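Local coordinates for nitroreductase family protein (Clostridium novyi, PDB 3G14) that probably acts as an oxidoreductase of the nitroreductase family, a group of generally FMN-dependent enzymes, at residues I14-L27 and V145-S157. Numbering follows the deposited sequence.
Sequences IKKFEQTAIDRDKL and VVALTPLGVPKDS
The carbonyl oxygen of Val153 takes the N-H of Glu18 in a nearly straight bond (Glu18 N to Val153 O 2.8 Å), and Phe17 adds a CA-H...O contact to the same oxygen. Two residues on, Lys155 N bonds Lys16 O at 2.9 Å, its donor standing above the carbonyl plane. These bonds flank a single antiparallel, non-hydrogen-bonded pair, Phe17 with Pro154; proline, with no N-H to give, suits a position whose neighbours do the bonding. A water widens the link, donating to Glu18 O and Thr20 O and accepting from Val153 N.

Phe17 starts out pointing away from 145-157, though its CB already touches that segment; CG, anti to the carbonyl carbon (chi1 -68°), brings the ring back against Gly152, whose carbonyl oxygen lies at the ring edge, in its plane. Glycine, having no side chain, lets the ring approach its backbone (Phe17 CD1 to Gly152 CA 3.4 Å). Pro150 meets the far end of the ring, CB 3.8 Å from Phe17 CE2, while Ile14 CG2 lies over one face, offset toward the rim. Nearer the sheet, branched Ile22 extends CD1 to Leu151 CD2 (4.0 Å), which Leu27 of helix 24-35 also touches. At the exposed end, the extended Lys155 lays its aliphatic chain along the Phe17 carbonyl.

An isolated beta bridge thus joins the loop preceding helix 24-35 to the chain leaving strand 144-151, outermost of the sheet within this chain, in the nitroreductase fold.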
loop_
_atom_site.group_PDB
_atom_site.type_symbol
_atom_site.label_atom_id
_atom_site.label_comp_id
_atom_site.label_asym_id
_atom_site.label_seq_id
_atom_site.Cartn_x
_atom_site.Cartn_y
_atom_site.Cartn_z
ATOM N N ILE B 14 -3.124 16.686 -1.188
ATOM C CA ILE B 14 -3.630 17.881 -1.810
ATOM C C ILE B 14 -5.052 18.073 -1.326
ATOM O O ILE B 14 -5.840 17.115 -1.211
ATOM C CB ILE B 14 -3.577 17.789 -3.361
ATOM C CG1 ILE B 14 -2.115 17.708 -3.876
ATOM C CG2 ILE B 14 -4.320 18.974 -3.990
ATOM C CD1 ILE B 14 -1.277 18.914 -3.559
ATOM N N LYS B 15 -5.362 19.317 -0.977
ATOM C CA LYS B 15 -6.672 19.657 -0.420
ATOM C C LYS B 15 -7.401 20.667 -1.264
ATOM O O LYS B 15 -8.580 20.912 -1.011
ATOM C CB LYS B 15 -6.539 20.202 1.011
ATOM C CG LYS B 15 -5.934 19.206 1.971
ATOM C CD LYS B 15 -6.919 18.155 2.371
ATOM C CE LYS B 15 -6.313 17.274 3.465
ATOM N NZ LYS B 15 -7.128 16.045 3.668
ATOM N N LYS B 16 -6.705 21.236 -2.259
ATOM C CA LYS B 16 -7.247 22.300 -3.071
ATOM C C LYS B 16 -7.068 21.939 -4.527
ATOM O O LYS B 16 -5.959 21.626 -4.968
ATOM C CB LYS B 16 -6.589 23.626 -2.708
ATOM C CG LYS B 16 -7.101 24.102 -1.346
ATOM C CD LYS B 16 -6.403 25.326 -0.850
ATOM C CE LYS B 16 -7.114 25.872 0.403
ATOM N NZ LYS B 16 -8.619 25.993 0.259
ATOM N N PHE B 17 -8.190 21.985 -5.236
ATOM C CA PHE B 17 -8.340 21.428 -6.572
ATOM C C PHE B 17 -9.036 22.385 -7.515
ATOM O O PHE B 17 -9.910 23.158 -7.106
ATOM C CB PHE B 17 -9.180 20.157 -6.511
ATOM C CG PHE B 17 -8.502 19.035 -5.821
ATOM C CD1 PHE B 17 -7.578 18.259 -6.487
ATOM C CD2 PHE B 17 -8.782 18.747 -4.501
ATOM C CE1 PHE B 17 -6.951 17.237 -5.876
ATOM C CE2 PHE B 17 -8.160 17.732 -3.872
ATOM C CZ PHE B 17 -7.249 16.964 -4.517
ATOM N N GLU B 18 -8.660 22.295 -8.787
ATOM C CA GLU B 18 -9.356 22.992 -9.850
ATOM C C GLU B 18 -10.615 22.172 -10.111
ATOM O O GLU B 18 -10.686 21.012 -9.717
ATOM C CB GLU B 18 -8.495 23.066 -11.125
ATOM C CG GLU B 18 -7.041 23.553 -10.944
ATOM C CD GLU B 18 -6.910 25.066 -10.682
ATOM O OE1 GLU B 18 -7.923 25.727 -10.321
ATOM O OE2 GLU B 18 -5.770 25.585 -10.836
ATOM N N GLN B 19 -11.612 22.762 -10.762
ATOM C CA GLN B 19 -12.821 22.007 -11.137
ATOM C C GLN B 19 -12.647 21.230 -12.461
ATOM O O GLN B 19 -13.515 20.440 -12.831
ATOM C CB GLN B 19 -14.079 22.904 -11.150
ATOM C CG GLN B 19 -13.908 24.278 -11.781
ATOM C CD GLN B 19 -15.210 25.103 -11.810
ATOM O OE1 GLN B 19 -16.188 24.781 -11.121
ATOM N NE2 GLN B 19 -15.213 26.175 -12.602
ATOM N N THR B 20 -11.523 21.442 -13.141
ATOM C CA THR B 20 -11.166 20.703 -14.363
ATOM C C THR B 20 -11.586 19.236 -14.317
ATOM O O THR B 20 -11.228 18.517 -13.398
ATOM C CB THR B 20 -9.646 20.717 -14.566
ATOM O OG1 THR B 20 -9.192 22.065 -14.514
ATOM C CG2 THR B 20 -9.241 20.061 -15.902
ATOM N N ALA B 21 -12.322 18.799 -15.328
ATOM C CA ALA B 21 -12.740 17.400 -15.422
ATOM C C ALA B 21 -11.565 16.416 -15.596
ATOM O O ALA B 21 -10.587 16.697 -16.291
ATOM C CB ALA B 21 -13.711 17.237 -16.571
ATOM N N ILE B 22 -11.726 15.243 -15.014
ATOM C CA ILE B 22 -10.754 14.149 -15.117
ATOM C C ILE B 22 -10.848 13.569 -16.502
ATOM O O ILE B 22 -11.948 13.415 -17.016
ATOM C CB ILE B 22 -11.068 13.028 -14.090
ATOM C CG1 ILE B 22 -11.060 13.584 -12.654
ATOM C CG2 ILE B 22 -10.124 11.815 -14.279
ATOM C CD1 ILE B 22 -9.757 14.149 -12.193
ATOM N N ASP B 23 -9.708 13.255 -17.115
ATOM C CA ASP B 23 -9.713 12.595 -18.424
ATOM C C ASP B 23 -10.029 11.117 -18.247
ATOM O O ASP B 23 -9.337 10.431 -17.495
ATOM C CB ASP B 23 -8.356 12.765 -19.113
ATOM C CG ASP B 23 -8.120 14.188 -19.632
ATOM O OD1 ASP B 23 -9.107 14.885 -19.969
ATOM O OD2 ASP B 23 -6.937 14.602 -19.725
ATOM N N ARG B 24 -11.049 10.614 -18.951
ATOM C CA ARG B 24 -11.522 9.235 -18.744
ATOM C C ARG B 24 -10.409 8.195 -18.937
ATOM O O ARG B 24 -10.299 7.230 -18.170
ATOM C CB ARG B 24 -12.695 8.932 -19.697
ATOM C CG ARG B 24 -13.334 7.554 -19.499
ATOM C CD ARG B 24 -14.640 7.422 -20.288
ATOM N NE ARG B 24 -15.330 6.169 -19.966
ATOM C CZ ARG B 24 -15.024 4.987 -20.503
ATOM N NH1 ARG B 24 -14.046 4.875 -21.398
ATOM N NH2 ARG B 24 -15.700 3.906 -20.154
ATOM N N ASP B 25 -9.596 8.390 -19.976
ATOM C CA ASP B 25 -8.496 7.479 -20.281
ATOM C C ASP B 25 -7.460 7.463 -19.135
ATOM O O ASP B 25 -6.944 6.398 -18.753
ATOM C CB ASP B 25 -7.826 7.891 -21.584
ATOM C CG ASP B 25 -7.017 9.175 -21.450
ATOM O OD1 ASP B 25 -7.628 10.236 -21.145
ATOM O OD2 ASP B 25 -5.767 9.109 -21.615
ATOM N N LYS B 26 -7.169 8.643 -18.585
ATOM C CA LYS B 26 -6.226 8.740 -17.465
ATOM C C LYS B 26 -6.784 8.042 -16.235
ATOM O O LYS B 26 -6.077 7.277 -15.601
ATOM C CB LYS B 26 -5.874 10.188 -17.140
ATOM C CG LYS B 26 -5.080 10.964 -18.213
ATOM C CD LYS B 26 -4.462 12.211 -17.570
ATOM C CE LYS B 26 -4.046 13.287 -18.553
ATOM N NZ LYS B 26 -3.798 12.774 -19.891
ATOM N N LEU B 27 -8.055 8.268 -15.915
ATOM C CA LEU B 27 -8.721 7.515 -14.836
ATOM C C LEU B 27 -8.633 5.996 -15.025
ATOM O O LEU B 27 -8.346 5.244 -14.070
ATOM C CB LEU B 27 -10.192 7.887 -14.762
ATOM C CG LEU B 27 -11.017 7.185 -13.664
ATOM C CD1 LEU B 27 -10.464 7.456 -12.249
ATOM C CD2 LEU B 27 -12.454 7.593 -13.798
ATOM N N VAL B 145 -15.660 0.018 4.264
ATOM C CA VAL B 145 -15.085 1.169 3.553
ATOM C C VAL B 145 -13.684 1.408 4.129
ATOM O O VAL B 145 -13.531 1.846 5.266
ATOM C CB VAL B 145 -15.992 2.444 3.614
ATOM C CG1 VAL B 145 -15.371 3.609 2.790
ATOM C CG2 VAL B 145 -17.446 2.088 3.154
ATOM N N VAL B 146 -12.667 1.119 3.340
ATOM C CA VAL B 146 -11.288 1.203 3.830
ATOM C C VAL B 146 -10.739 2.641 3.852
ATOM O O VAL B 146 -10.197 3.103 4.860
ATOM C CB VAL B 146 -10.364 0.228 3.042
ATOM C CG1 VAL B 146 -8.872 0.329 3.495
ATOM C CG2 VAL B 146 -10.860 -1.244 3.116
ATOM N N ALA B 147 -10.839 3.320 2.715
ATOM C CA ALA B 147 -10.318 4.654 2.524
ATOM C C ALA B 147 -10.980 5.239 1.302
ATOM O O ALA B 147 -11.674 4.542 0.569
ATOM C CB ALA B 147 -8.763 4.658 2.378
ATOM N N LEU B 148 -10.822 6.541 1.170
ATOM C CA LEU B 148 -11.290 7.280 0.006
ATOM C C LEU B 148 -10.323 8.429 -0.267
ATOM O O LEU B 148 -9.554 8.838 0.596
ATOM C CB LEU B 148 -12.744 7.741 0.236
ATOM C CG LEU B 148 -13.061 8.705 1.386
ATOM C CD1 LEU B 148 -12.962 10.178 0.947
ATOM C CD2 LEU B 148 -14.444 8.396 1.961
ATOM N N THR B 149 -10.374 8.967 -1.479
ATOM C CA THR B 149 -9.580 10.130 -1.830
ATOM C C THR B 149 -10.282 10.995 -2.871
ATOM O O THR B 149 -10.893 10.459 -3.847
ATOM C CB THR B 149 -8.192 9.687 -2.390
ATOM O OG1 THR B 149 -7.447 10.827 -2.871
ATOM C CG2 THR B 149 -8.372 8.701 -3.523
ATOM N N PRO B 150 -10.169 12.332 -2.717
ATOM C CA PRO B 150 -10.521 13.182 -3.853
ATOM C C PRO B 150 -9.530 12.928 -5.007
ATOM O O PRO B 150 -8.434 12.427 -4.801
ATOM C CB PRO B 150 -10.292 14.595 -3.321
ATOM C CG PRO B 150 -9.241 14.393 -2.208
ATOM C CD PRO B 150 -9.630 13.121 -1.580
ATOM N N LEU B 151 -9.937 13.296 -6.202
ATOM C CA LEU B 151 -9.078 13.192 -7.395
ATOM C C LEU B 151 -9.331 14.457 -8.192
ATOM O O LEU B 151 -10.485 14.757 -8.525
ATOM C CB LEU B 151 -9.462 11.955 -8.210
ATOM C CG LEU B 151 -8.489 11.684 -9.370
ATOM C CD1 LEU B 151 -7.198 11.164 -8.757
ATOM C CD2 LEU B 151 -9.104 10.699 -10.373
ATOM N N GLY B 152 -8.276 15.216 -8.483
ATOM C CA GLY B 152 -8.428 16.442 -9.267
ATOM C C GLY B 152 -7.078 17.018 -9.680
ATOM O O GLY B 152 -6.028 16.615 -9.195
ATOM N N VAL B 153 -7.114 17.989 -10.564
ATOM C CA VAL B 153 -5.927 18.773 -10.795
ATOM C C VAL B 153 -5.675 19.697 -9.588
ATOM O O VAL B 153 -6.559 20.446 -9.196
ATOM C CB VAL B 153 -6.087 19.621 -12.043
ATOM C CG1 VAL B 153 -4.826 20.432 -12.261
ATOM C CG2 VAL B 153 -6.429 18.720 -13.216
ATOM N N PRO B 154 -4.487 19.634 -8.973
ATOM C CA PRO B 154 -4.258 20.570 -7.859
ATOM C C PRO B 154 -4.271 22.024 -8.262
ATOM O O PRO B 154 -3.822 22.378 -9.379
ATOM C CB PRO B 154 -2.858 20.201 -7.367
ATOM C CG PRO B 154 -2.680 18.752 -7.829
ATOM C CD PRO B 154 -3.338 18.741 -9.168
ATOM N N LYS B 155 -4.769 22.865 -7.363
ATOM C CA LYS B 155 -4.565 24.298 -7.489
ATOM C C LYS B 155 -3.079 24.594 -7.323
ATOM O O LYS B 155 -2.371 23.936 -6.552
ATOM C CB LYS B 155 -5.379 25.084 -6.465
ATOM C CG LYS B 155 -6.876 25.033 -6.733
ATOM C CD LYS B 155 -7.577 26.283 -6.271
ATOM C CE LYS B 155 -9.087 26.141 -6.447
ATOM N NZ LYS B 155 -9.826 27.326 -5.937
ATOM N N ASP B 156 -2.603 25.577 -8.076
ATOM C CA ASP B 156 -1.183 25.955 -8.043
ATOM C C ASP B 156 -0.669 26.178 -6.616
ATOM O O ASP B 156 0.434 25.769 -6.273
ATOM C CB ASP B 156 -0.969 27.213 -8.879
ATOM C CG ASP B 156 -1.296 27.006 -10.363
ATOM O OD1 ASP B 156 -1.126 25.874 -10.871
ATOM O OD2 ASP B 156 -1.720 27.986 -11.021
ATOM N N SER B 157 -1.489 26.821 -5.791
ATOM C CA SER B 157 -1.236 26.929 -4.364
ATOM C C SER B 157 -0.939 25.559 -3.768
ATOM O O SER B 157 0.090 25.373 -3.121
ATOM C CB SER B 157 -2.455 27.536 -3.669
ATOM O OG SER B 157 -3.036 28.546 -4.484
HETATM O O HOH W 1 -9.661 18.950 -11.236
#